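Side-chain contacts in solute-binding protein (Thermoactinomyces vulgaris, PDB 2ZYO), which binds maltodextrins such as maltotetraose, as well as cyclodextrins, and probably hands them on to a membrane transporter for uptake: residues V110-L115 / G123-I128; V131-N136 / G141-T146; G317-P320 / L325-D328. All coordinates share one frame; numbering follows the deposited sequence.

Contact 1 of 3, residues V110-L115 / G123-I128; sequences VAMKAL and GLPKAI
Met112, in the last turn of helix 109-114, and Leu115, just past its end, close over Gly123, Leu124 and Pro125 of the long strand 120-136 in a helix-on-strand packing within the bacterial solute-binding protein fold. The chain leaves the helix through a short antiparallel hairpin, 116-117 with the start of strand 120-136, and the returning strand meets the helix at 120° and 8.2 Å between the axes. In the Met112 side chain, CG lies beside the backbone N, anti to the carbonyl carbon; neither CB nor CG comes within touching distance of the strand segment. Bends at chi2 (-50°) and chi3 (-69°) then fold the thioether back against it. SD lies 3.6 Å from Pro125 CD, the methionine crossing the proline ring nearly at a right angle. The terminal CE rests against both Gly123 O and Leu124 CD2, 3.9 Å from each. Shortening Met112 to an alanine is likely to strip the thioether from Pro125 CD and the methyl from Leu124 CD2, opening a gap beside them. Phe107 touches both Met112 and Pro125 from the loop before the helix, while Leu124 also packs on Met300 and Gln301 of helix 293-302. Two residues further on, strand 120-136 carries a classic beta bulge at Lys126 and Ala127, opposite Lys282. Gly123 N and O are buried by this contact and have no hydrogen-bonding partner in the model; Leu115 and Met112 put only carbon against the oxygen. Leu115 completes the cover: its CB is 3.9 Å from Gly123 O, and its CD1 reaches on to the Leu124-Pro125 peptide link, 3.6 Å from Leu124 C and 3.5 Å from Pro125 N.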
ATOM      1  N   VAL A 110       8.968  -8.548   4.444  1.00 20.32           N
ATOM      2  CA  VAL A 110       7.579  -8.132   4.654  1.00 20.47           C
ATOM      3  C   VAL A 110       6.834  -7.961   3.322  1.00 19.21           C
ATOM      4  O   VAL A 110       5.649  -8.292   3.220  1.00 19.40           O
ATOM      5  CB  VAL A 110       7.490  -6.853   5.530  1.00 23.46           C
ATOM      6  CG1 VAL A 110       6.045  -6.485   5.816  1.00 24.48           C
ATOM      7  CG2 VAL A 110       8.236  -7.057   6.841  1.00 24.37           C
ATOM      8  N   ALA A 111       7.538  -7.470   2.303  1.00 16.69           N
ATOM      9  CA  ALA A 111       6.969  -7.347   0.961  1.00 15.87           C
ATOM     10  C   ALA A 111       6.617  -8.717   0.379  1.00 15.05           C
ATOM     11  O   ALA A 111       5.613  -8.865  -0.321  1.00 15.10           O
ATOM     12  CB  ALA A 111       7.930  -6.609   0.041  1.00 17.26           C
ATOM     13  N   MET A 112       7.444  -9.717   0.677  1.00 13.97           N
ATOM     14  CA  MET A 112       7.198 -11.076   0.202  1.00 13.00           C
ATOM     15  C   MET A 112       5.998 -11.716   0.891  1.00 13.64           C
ATOM     16  O   MET A 112       5.266 -12.487   0.275  1.00 11.84           O
ATOM     17  CB  MET A 112       8.446 -11.949   0.361  1.00 11.29           C
ATOM     18  CG  MET A 112       9.594 -11.574  -0.576  1.00 10.47           C
ATOM     19  SD  MET A 112       9.113 -11.414  -2.312  1.00 11.74           S
ATOM     20  CE  MET A 112       8.751 -13.116  -2.729  1.00 14.81           C
ATOM     21  N   LYS A 113       5.795 -11.381   2.164  1.00 13.14           N
ATOM     22  CA  LYS A 113       4.618 -11.841   2.902  1.00 13.69           C
ATOM     23  C   LYS A 113       3.332 -11.340   2.250  1.00 12.26           C
ATOM     24  O   LYS A 113       2.332 -12.057   2.209  1.00 13.43           O
ATOM     25  CB  LYS A 113       4.683 -11.401   4.365  1.00 16.10           C
ATOM     26  CG  LYS A 113       5.752 -12.108   5.182  1.00 20.67           C
ATOM     27  CD  LYS A 113       5.694 -11.694   6.646  1.00 25.03           C
ATOM     28  CE  LYS A 113       6.943 -12.130   7.405  1.00 27.45           C
ATOM     29  NZ  LYS A 113       7.149 -13.608   7.391  1.00 30.90           N
ATOM     30  N   ALA A 114       3.374 -10.114   1.728  1.00 11.35           N
ATOM     31  CA  ALA A 114       2.228  -9.516   1.043  1.00 10.34           C
ATOM     32  C   ALA A 114       1.818 -10.293  -0.207  1.00 11.25           C
ATOM     33  O   ALA A 114       0.658 -10.248  -0.608  1.00 11.93           O
ATOM     34  CB  ALA A 114       2.512  -8.065   0.691  1.00 10.11           C
ATOM     35  N   LEU A 115       2.769 -11.006  -0.808  1.00 11.78           N
ATOM     36  CA  LEU A 115       2.508 -11.742  -2.047  1.00 10.59           C
ATOM     37  C   LEU A 115       2.318 -13.243  -1.816  1.00 11.82           C
ATOM     38  O   LEU A 115       2.197 -14.021  -2.765  1.00 11.12           O
ATOM     39  CB  LEU A 115       3.611 -11.471  -3.080  1.00  8.84           C
ATOM     40  CG  LEU A 115       3.881 -10.002  -3.434  1.00  8.85           C
ATOM     41  CD1 LEU A 115       4.892  -9.909  -4.561  1.00  9.22           C
ATOM     42  CD2 LEU A 115       2.597  -9.247  -3.801  1.00 10.43           C
ATOM     43  N   GLY A 123       3.768 -14.159  -6.482  1.00  7.94           N
ATOM     44  CA  GLY A 123       4.487 -13.197  -7.303  1.00  6.62           C
ATOM     45  C   GLY A 123       5.764 -12.647  -6.721  1.00  7.27           C
ATOM     46  O   GLY A 123       6.161 -12.997  -5.608  1.00  8.64           O
ATOM     47  N   LEU A 124       6.403 -11.788  -7.511  1.00  7.01           N
ATOM     48  CA  LEU A 124       7.600 -11.069  -7.107  1.00  6.85           C
ATOM     49  C   LEU A 124       7.310  -9.570  -7.151  1.00  6.82           C
ATOM     50  O   LEU A 124       6.590  -9.105  -8.041  1.00  8.00           O
ATOM     51  CB  LEU A 124       8.790 -11.448  -7.999  1.00  8.48           C
ATOM     52  CG  LEU A 124       9.240 -12.916  -7.941  1.00  7.37           C
ATOM     53  CD1 LEU A 124      10.383 -13.163  -8.915  1.00  9.38           C
ATOM     54  CD2 LEU A 124       9.632 -13.351  -6.527  1.00  8.20           C
ATOM     55  N   PRO A 125       7.841  -8.813  -6.175  1.00  7.07           N
ATOM     56  CA  PRO A 125       7.428  -7.419  -6.028  1.00  7.40           C
ATOM     57  C   PRO A 125       8.162  -6.422  -6.920  1.00  8.17           C
ATOM     58  O   PRO A 125       9.334  -6.625  -7.257  1.00  9.37           O
ATOM     59  CB  PRO A 125       7.733  -7.130  -4.561  1.00  7.99           C
ATOM     60  CG  PRO A 125       8.919  -7.983  -4.260  1.00  8.12           C
ATOM     61  CD  PRO A 125       8.816  -9.208  -5.141  1.00  7.51           C
ATOM     62  N   LYS A 126       7.455  -5.352  -7.275  1.00  8.54           N
ATOM     63  CA  LYS A 126       7.987  -4.261  -8.085  1.00  8.10           C
ATOM     64  C   LYS A 126       8.094  -2.983  -7.261  1.00  8.51           C
ATOM     65  O   LYS A 126       9.037  -2.208  -7.424  1.00  9.67           O
ATOM     66  CB  LYS A 126       7.068  -3.979  -9.276  1.00  9.02           C
ATOM     67  CG  LYS A 126       6.802  -5.169 -10.188  1.00  8.97           C
ATOM     68  CD  LYS A 126       5.481  -5.013 -10.950  1.00 10.48           C
ATOM     69  CE  LYS A 126       5.544  -3.902 -11.994  1.00  9.80           C
ATOM     70  NZ  LYS A 126       4.293  -3.859 -12.810  1.00 10.89           N
ATOM     71  N   ALA A 127       7.111  -2.770  -6.389  1.00  8.14           N
ATOM     72  CA  ALA A 127       6.977  -1.510  -5.664  1.00  7.88           C
ATOM     73  C   ALA A 127       6.370  -1.704  -4.282  1.00  8.16           C
ATOM     74  O   ALA A 127       5.562  -2.613  -4.070  1.00  9.03           O
ATOM     75  CB  ALA A 127       6.140  -0.527  -6.474  1.00  8.61           C
ATOM     76  N   ILE A 128       6.775  -0.838  -3.354  1.00  7.96           N
ATOM     77  CA  ILE A 128       6.202  -0.788  -2.013  1.00  8.99           C
ATOM     78  C   ILE A 128       5.826   0.656  -1.690  1.00  9.02           C
ATOM     79  O   ILE A 128       6.524   1.593  -2.088  1.00  9.00           O
ATOM     80  CB  ILE A 128       7.169  -1.387  -0.945  1.00  7.73           C
ATOM     81  CG1 ILE A 128       6.507  -1.463   0.439  1.00 11.07           C
ATOM     82  CG2 ILE A 128       8.498  -0.626  -0.896  1.00  7.38           C
ATOM     83  CD1 ILE A 128       7.189  -2.427   1.383  1.00 13.58           C
TER

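Contact 2 of 3, residues V131-N136 / G141-T146; sequences VALIYN and GQVPAT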
ATOM      1  N   VAL A 131       2.363   5.340   4.023  1.00  8.27           N
ATOM      2  CA  VAL A 131       2.307   6.729   4.476  1.00  8.01           C
ATOM      3  C   VAL A 131       3.541   7.028   5.323  1.00  8.66           C
ATOM      4  O   VAL A 131       4.200   6.118   5.831  1.00  9.72           O
ATOM      5  CB  VAL A 131       1.004   7.079   5.264  1.00  8.76           C
ATOM      6  CG1 VAL A 131      -0.230   6.869   4.396  1.00 10.57           C
ATOM      7  CG2 VAL A 131       0.899   6.295   6.567  1.00  8.43           C
ATOM      8  N   ALA A 132       3.859   8.310   5.442  1.00  8.03           N
ATOM      9  CA  ALA A 132       4.934   8.779   6.313  1.00  7.97           C
ATOM     10  C   ALA A 132       4.634  10.227   6.649  1.00  8.27           C
ATOM     11  O   ALA A 132       3.592  10.754   6.242  1.00  7.60           O
ATOM     12  CB  ALA A 132       6.291   8.646   5.626  1.00  8.82           C
ATOM     13  N   LEU A 133       5.532  10.871   7.386  1.00  7.57           N
ATOM     14  CA  LEU A 133       5.361  12.282   7.707  1.00  6.97           C
ATOM     15  C   LEU A 133       5.959  13.131   6.592  1.00  8.14           C
ATOM     16  O   LEU A 133       7.183  13.221   6.453  1.00  9.05           O
ATOM     17  CB  LEU A 133       5.986  12.624   9.064  1.00  8.29           C
ATOM     18  CG  LEU A 133       5.541  13.953   9.683  1.00  9.46           C
ATOM     19  CD1 LEU A 133       4.090  13.899  10.154  1.00  9.29           C
ATOM     20  CD2 LEU A 133       6.465  14.334  10.824  1.00 12.07           C
ATOM     21  N   ILE A 134       5.083  13.724   5.784  1.00  7.67           N
ATOM     22  CA  ILE A 134       5.504  14.620   4.711  1.00  8.34           C
ATOM     23  C   ILE A 134       5.404  16.039   5.242  1.00  8.31           C
ATOM     24  O   ILE A 134       4.358  16.439   5.753  1.00  9.80           O
ATOM     25  CB  ILE A 134       4.622  14.471   3.451  1.00  7.91           C
ATOM     26  CG1 ILE A 134       4.591  13.010   2.976  1.00  7.55           C
ATOM     27  CG2 ILE A 134       5.116  15.393   2.338  1.00  9.58           C
ATOM     28  CD1 ILE A 134       3.569  12.734   1.874  1.00  9.38           C
ATOM     29  N   TYR A 135       6.489  16.799   5.131  1.00  8.82           N
ATOM     30  CA  TYR A 135       6.516  18.136   5.715  1.00  8.24           C
ATOM     31  C   TYR A 135       7.037  19.227   4.786  1.00  8.43           C
ATOM     32  O   TYR A 135       7.780  18.960   3.842  1.00  9.75           O
ATOM     33  CB  TYR A 135       7.246  18.138   7.070  1.00  9.93           C
ATOM     34  CG  TYR A 135       8.708  17.739   7.047  1.00 10.29           C
ATOM     35  CD1 TYR A 135       9.712  18.704   7.062  1.00 11.09           C
ATOM     36  CD2 TYR A 135       9.087  16.394   7.052  1.00  8.11           C
ATOM     37  CE1 TYR A 135      11.056  18.346   7.058  1.00 10.49           C
ATOM     38  CE2 TYR A 135      10.429  16.026   7.048  1.00  9.83           C
ATOM     39  CZ  TYR A 135      11.406  17.006   7.053  1.00 10.66           C
ATOM     40  OH  TYR A 135      12.732  16.646   7.055  1.00 13.23           O
ATOM     41  N   ASN A 136       6.600  20.453   5.060  1.00  8.43           N
ATOM     42  CA  ASN A 136       7.031  21.634   4.334  1.00  8.92           C
ATOM     43  C   ASN A 136       8.291  22.180   5.000  1.00  8.98           C
ATOM     44  O   ASN A 136       8.237  22.652   6.135  1.00  9.56           O
ATOM     45  CB  ASN A 136       5.905  22.677   4.357  1.00 10.12           C
ATOM     46  CG  ASN A 136       6.212  23.911   3.523  1.00 11.08           C
ATOM     47  OD1 ASN A 136       7.369  24.267   3.301  1.00 11.43           O
ATOM     48  ND2 ASN A 136       5.160  24.586   3.076  1.00 12.79           N
ATOM     49  N   GLY A 141      11.469  22.077  10.737  1.00 11.47           N
ATOM     50  CA  GLY A 141      12.875  21.692  10.685  1.00 11.85           C
ATOM     51  C   GLY A 141      13.077  20.279  11.190  1.00 12.11           C
ATOM     52  O   GLY A 141      12.922  19.314  10.440  1.00 13.09           O
ATOM     53  N   GLN A 142      13.429  20.154  12.467  1.00 11.16           N
ATOM     54  CA  GLN A 142      13.497  18.848  13.099  1.00 12.58           C
ATOM     55  C   GLN A 142      12.076  18.359  13.337  1.00 12.44           C
ATOM     56  O   GLN A 142      11.278  19.040  13.985  1.00 12.80           O
ATOM     57  CB  GLN A 142      14.273  18.907  14.418  1.00 14.47           C
ATOM     58  CG  GLN A 142      14.354  17.570  15.161  1.00 17.19           C
ATOM     59  CD  GLN A 142      15.087  16.500  14.373  1.00 21.87           C
ATOM     60  OE1 GLN A 142      16.155  16.746  13.813  1.00 22.21           O
ATOM     61  NE2 GLN A 142      14.512  15.303  14.323  1.00 25.69           N
ATOM     62  N   VAL A 143      11.763  17.186  12.795  1.00 12.46           N
ATOM     63  CA  VAL A 143      10.458  16.562  13.006  1.00 13.22           C
ATOM     64  C   VAL A 143      10.300  16.137  14.471  1.00 13.74           C
ATOM     65  O   VAL A 143      11.295  15.835  15.132  1.00 13.65           O
ATOM     66  CB  VAL A 143      10.221  15.354  12.051  1.00 13.87           C
ATOM     67  CG1 VAL A 143      10.218  15.812  10.599  1.00 13.33           C
ATOM     68  CG2 VAL A 143      11.255  14.252  12.271  1.00 15.83           C
ATOM     69  N   PRO A 144       9.058  16.151  14.994  1.00 14.43           N
ATOM     70  CA  PRO A 144       8.823  15.676  16.362  1.00 15.34           C
ATOM     71  C   PRO A 144       9.361  14.262  16.592  1.00 15.39           C
ATOM     72  O   PRO A 144       9.187  13.382  15.742  1.00 17.24           O
ATOM     73  CB  PRO A 144       7.300  15.707  16.482  1.00 15.75           C
ATOM     74  CG  PRO A 144       6.881  16.781  15.535  1.00 16.69           C
ATOM     75  CD  PRO A 144       7.813  16.636  14.366  1.00 16.17           C
ATOM     76  N   ALA A 145      10.018  14.066  17.732  1.00 15.39           N
ATOM     77  CA  ALA A 145      10.698  12.809  18.052  1.00 13.95           C
ATOM     78  C   ALA A 145       9.748  11.709  18.516  1.00 13.88           C
ATOM     79  O   ALA A 145      10.067  10.522  18.409  1.00 15.76           O
ATOM     80  CB  ALA A 145      11.773  13.048  19.104  1.00 15.94           C
ATOM     81  N   THR A 146       8.595  12.110  19.046  1.00 12.32           N
ATOM     82  CA  THR A 146       7.606  11.172  19.577  1.00 12.02           C
ATOM     83  C   THR A 146       6.211  11.570  19.115  1.00 11.67           C
ATOM     84  O   THR A 146       5.988  12.707  18.694  1.00 12.42           O
ATOM     85  CB  THR A 146       7.602  11.150  21.123  1.00 12.80           C
ATOM     86  OG1 THR A 146       7.239  12.446  21.615  1.00 13.62           O
ATOM     87  CG2 THR A 146       8.966  10.753  21.681  1.00 14.10           C
TER
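The backbone of Tyr135 is hydrogen-bonded to Gly263 of strand 262-265, which anchors the strand from which its ring reaches Val143 in the following loop. No hydrogen bond joins 131-136 to 141-146; the link is apolar, with a CH-pi contact at its centre. Val143 CG1 stands over one face of the Tyr135 ring, 3.9 Å from its centroid and 24° off the normal, displaced toward the rim so that CE2 is the nearest ring atom at 3.6 Å. Tyr135 CG lies between the backbone N and the carbonyl carbon (chi1 62°), a tight placement that sets the ring beside the loop. The same valine methyl also serves Leu133: CG1 is 4.0 Å from Leu133 CD2, the two side chains running antiparallel alongside each other. Leu133 CD2 extends to Pro144 CD at 4.4 Å, a looser touch. Within the loop, Gln142 NE2 makes a weak hydrogen bond to Val143 O. The contact lies at the surface, where the loop leads from strand 120-136 into helix 147-157: Thr146 is the N-cap of that helix, Leu150 packs on Leu133 and Pro144, and Val143 also touches Ala265 of strand 262-265.

Contact 3 of 3, residues G317-P320 / L325-D328; sequences GEIP and LLND
Leu326 CD2 is the methyl on which this contact turns, since it meets both Ile319 and Pro320. It stands 3.6 Å from Ile319 CG2, the two side chains crossing at about a right angle, and 3.5 Å from Pro320 O. Leu326 CG is close to the same carbonyl oxygen, at 3.7 Å, so the branched end of the leucine lies against a peptide group as well as a methyl. Beside it, Leu325 sends CD1 to Pro320 CG, 3.8 Å away, again nearly at right angles. No hydrogen bond crosses between 317-320 and 325-328; van der Waals packing, partly on a carbonyl oxygen, joins them directly. Ile319 presents CG2 because chi1 (-59°) sets CG1 beside the backbone N, leaving the smaller branch anti to that nitrogen. Both leucines lie at the end of the short, weakly bonded helix 323-326, Leu325 pointing at the loop from its CB, Leu326 coming near only with its end. The turn is followed by a hydrogen bond from Asp328 N to Leu325 O of 3.1 Å, and Asp328 in turn N-caps helix 329-332, with OD2 bonded to Met330 N. On the other side of the contact, Gly317 leaves helix 306-316 with positive phi, and Glu318 is held by salt bridges to Arg312 and Lys282. The loop thus lies between several elements: Pro320 and Leu325 both pack on Leu309 of helix 306-316, and Ile319 reaches Phe340 and Ala341 of helix 338-344 and packs on Ile128 of strand 120-136.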
ATOM      1  N   GLY A 317      10.066   6.381  -9.780  1.00 12.65           N
ATOM      2  CA  GLY A 317      10.102   6.944  -8.430  1.00 12.89           C
ATOM      3  C   GLY A 317       9.480   6.045  -7.373  1.00 12.89           C
ATOM      4  O   GLY A 317       9.424   6.410  -6.194  1.00 14.06           O
ATOM      5  N   GLU A 318       9.012   4.872  -7.796  1.00 12.37           N
ATOM      6  CA  GLU A 318       8.410   3.898  -6.889  1.00 12.05           C
ATOM      7  C   GLU A 318       9.494   3.043  -6.249  1.00 10.88           C
ATOM      8  O   GLU A 318      10.352   2.488  -6.942  1.00  9.33           O
ATOM      9  CB  GLU A 318       7.392   3.014  -7.621  1.00 13.04           C
ATOM     10  CG  GLU A 318       6.239   3.778  -8.277  1.00 14.83           C
ATOM     11  CD  GLU A 318       5.099   2.873  -8.732  1.00 17.34           C
ATOM     12  OE1 GLU A 318       5.353   1.711  -9.116  1.00 16.43           O
ATOM     13  OE2 GLU A 318       3.933   3.327  -8.706  1.00 21.03           O
ATOM     14  N   ILE A 319       9.449   2.947  -4.923  1.00 10.51           N
ATOM     15  CA  ILE A 319      10.453   2.214  -4.153  1.00  8.89           C
ATOM     16  C   ILE A 319      10.384   0.712  -4.428  1.00  8.53           C
ATOM     17  O   ILE A 319       9.347   0.094  -4.204  1.00  9.03           O
ATOM     18  CB  ILE A 319      10.294   2.470  -2.633  1.00 11.10           C
ATOM     19  CG1 ILE A 319      10.424   3.965  -2.333  1.00 13.05           C
ATOM     20  CG2 ILE A 319      11.326   1.669  -1.836  1.00 12.22           C
ATOM     21  CD1 ILE A 319       9.915   4.366  -0.963  1.00 15.19           C
ATOM     22  N   PRO A 320      11.491   0.121  -4.916  1.00  9.01           N
ATOM     23  CA  PRO A 320      11.499  -1.326  -5.101  1.00  8.94           C
ATOM     24  C   PRO A 320      11.875  -2.036  -3.797  1.00  8.97           C
ATOM     25  O   PRO A 320      12.916  -1.724  -3.212  1.00  8.75           O
ATOM     26  CB  PRO A 320      12.577  -1.538  -6.169  1.00  9.57           C
ATOM     27  CG  PRO A 320      13.516  -0.382  -6.008  1.00 10.27           C
ATOM     28  CD  PRO A 320      12.768   0.742  -5.318  1.00 11.36           C
ATOM     29  N   LEU A 325      18.843  -2.817  -3.018  1.00 12.96           N
ATOM     30  CA  LEU A 325      18.444  -1.494  -3.496  1.00 12.39           C
ATOM     31  C   LEU A 325      17.969  -0.585  -2.366  1.00 12.70           C
ATOM     32  O   LEU A 325      18.194   0.627  -2.405  1.00 13.83           O
ATOM     33  CB  LEU A 325      17.378  -1.599  -4.592  1.00 12.53           C
ATOM     34  CG  LEU A 325      17.829  -2.214  -5.922  1.00 11.99           C
ATOM     35  CD1 LEU A 325      16.661  -2.332  -6.886  1.00 12.88           C
ATOM     36  CD2 LEU A 325      18.962  -1.413  -6.551  1.00 12.18           C
ATOM     37  N   LEU A 326      17.326  -1.176  -1.360  1.00 13.50           N
ATOM     38  CA  LEU A 326      16.869  -0.429  -0.188  1.00 12.51           C
ATOM     39  C   LEU A 326      18.038   0.120   0.634  1.00 14.57           C
ATOM     40  O   LEU A 326      17.884   1.097   1.369  1.00 15.01           O
ATOM     41  CB  LEU A 326      15.956  -1.299   0.686  1.00 11.91           C
ATOM     42  CG  LEU A 326      14.580  -1.653   0.113  1.00 12.12           C
ATOM     43  CD1 LEU A 326      13.886  -2.696   0.976  1.00 11.86           C
ATOM     44  CD2 LEU A 326      13.708  -0.413  -0.039  1.00 11.76           C
ATOM     45  N   ASN A 327      19.200  -0.515   0.492  1.00 14.67           N
ATOM     46  CA  ASN A 327      20.420  -0.095   1.179  1.00 17.11           C
ATOM     47  C   ASN A 327      21.309   0.803   0.310  1.00 17.60           C
ATOM     48  O   ASN A 327      22.360   1.276   0.757  1.00 20.14           O
ATOM     49  CB  ASN A 327      21.198  -1.324   1.661  1.00 18.28           C
ATOM     50  CG  ASN A 327      20.520  -2.025   2.830  1.00 20.17           C
ATOM     51  OD1 ASN A 327      20.105  -3.180   2.723  1.00 22.97           O
ATOM     52  ND2 ASN A 327      20.402  -1.324   3.950  1.00 20.38           N
ATOM     53  N   ASP A 328      20.866   1.040  -0.922  1.00 17.55           N
ATOM     54  CA  ASP A 328      21.592   1.850  -1.900  1.00 17.68           C
ATOM     55  C   ASP A 328      21.326   3.345  -1.689  1.00 17.35           C
ATOM     56  O   ASP A 328      20.206   3.729  -1.333  1.00 16.29           O
ATOM     57  CB  ASP A 328      21.180   1.427  -3.317  1.00 18.73           C
ATOM     58  CG  ASP A 328      22.097   1.981  -4.391  1.00 20.11           C
ATOM     59  OD1 ASP A 328      22.982   1.234  -4.856  1.00 22.91           O
ATOM     60  OD2 ASP A 328      21.938   3.160  -4.771  1.00 18.08           O
TER

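From the N terminus, the three contacts follow in series, none nested in or crossing another. Contact 1 closes the hairpin that leads from helix 109-114 into strand 120-136. The same strand runs on into contact 2, their segments adjoining in sequence although their centres lie 26 Å apart, and there the loop before helix 147-157 folds back on the strand's far end. Contact 3, much later, closes the turn between helix 306-316 and helix 323-326. It returns to strand 120-136 at contact 1, where Ile128 N is 2.9 Å from Ile319 O in a probable hydrogen bond, but does not touch contact 2. The long strand thus connects all three.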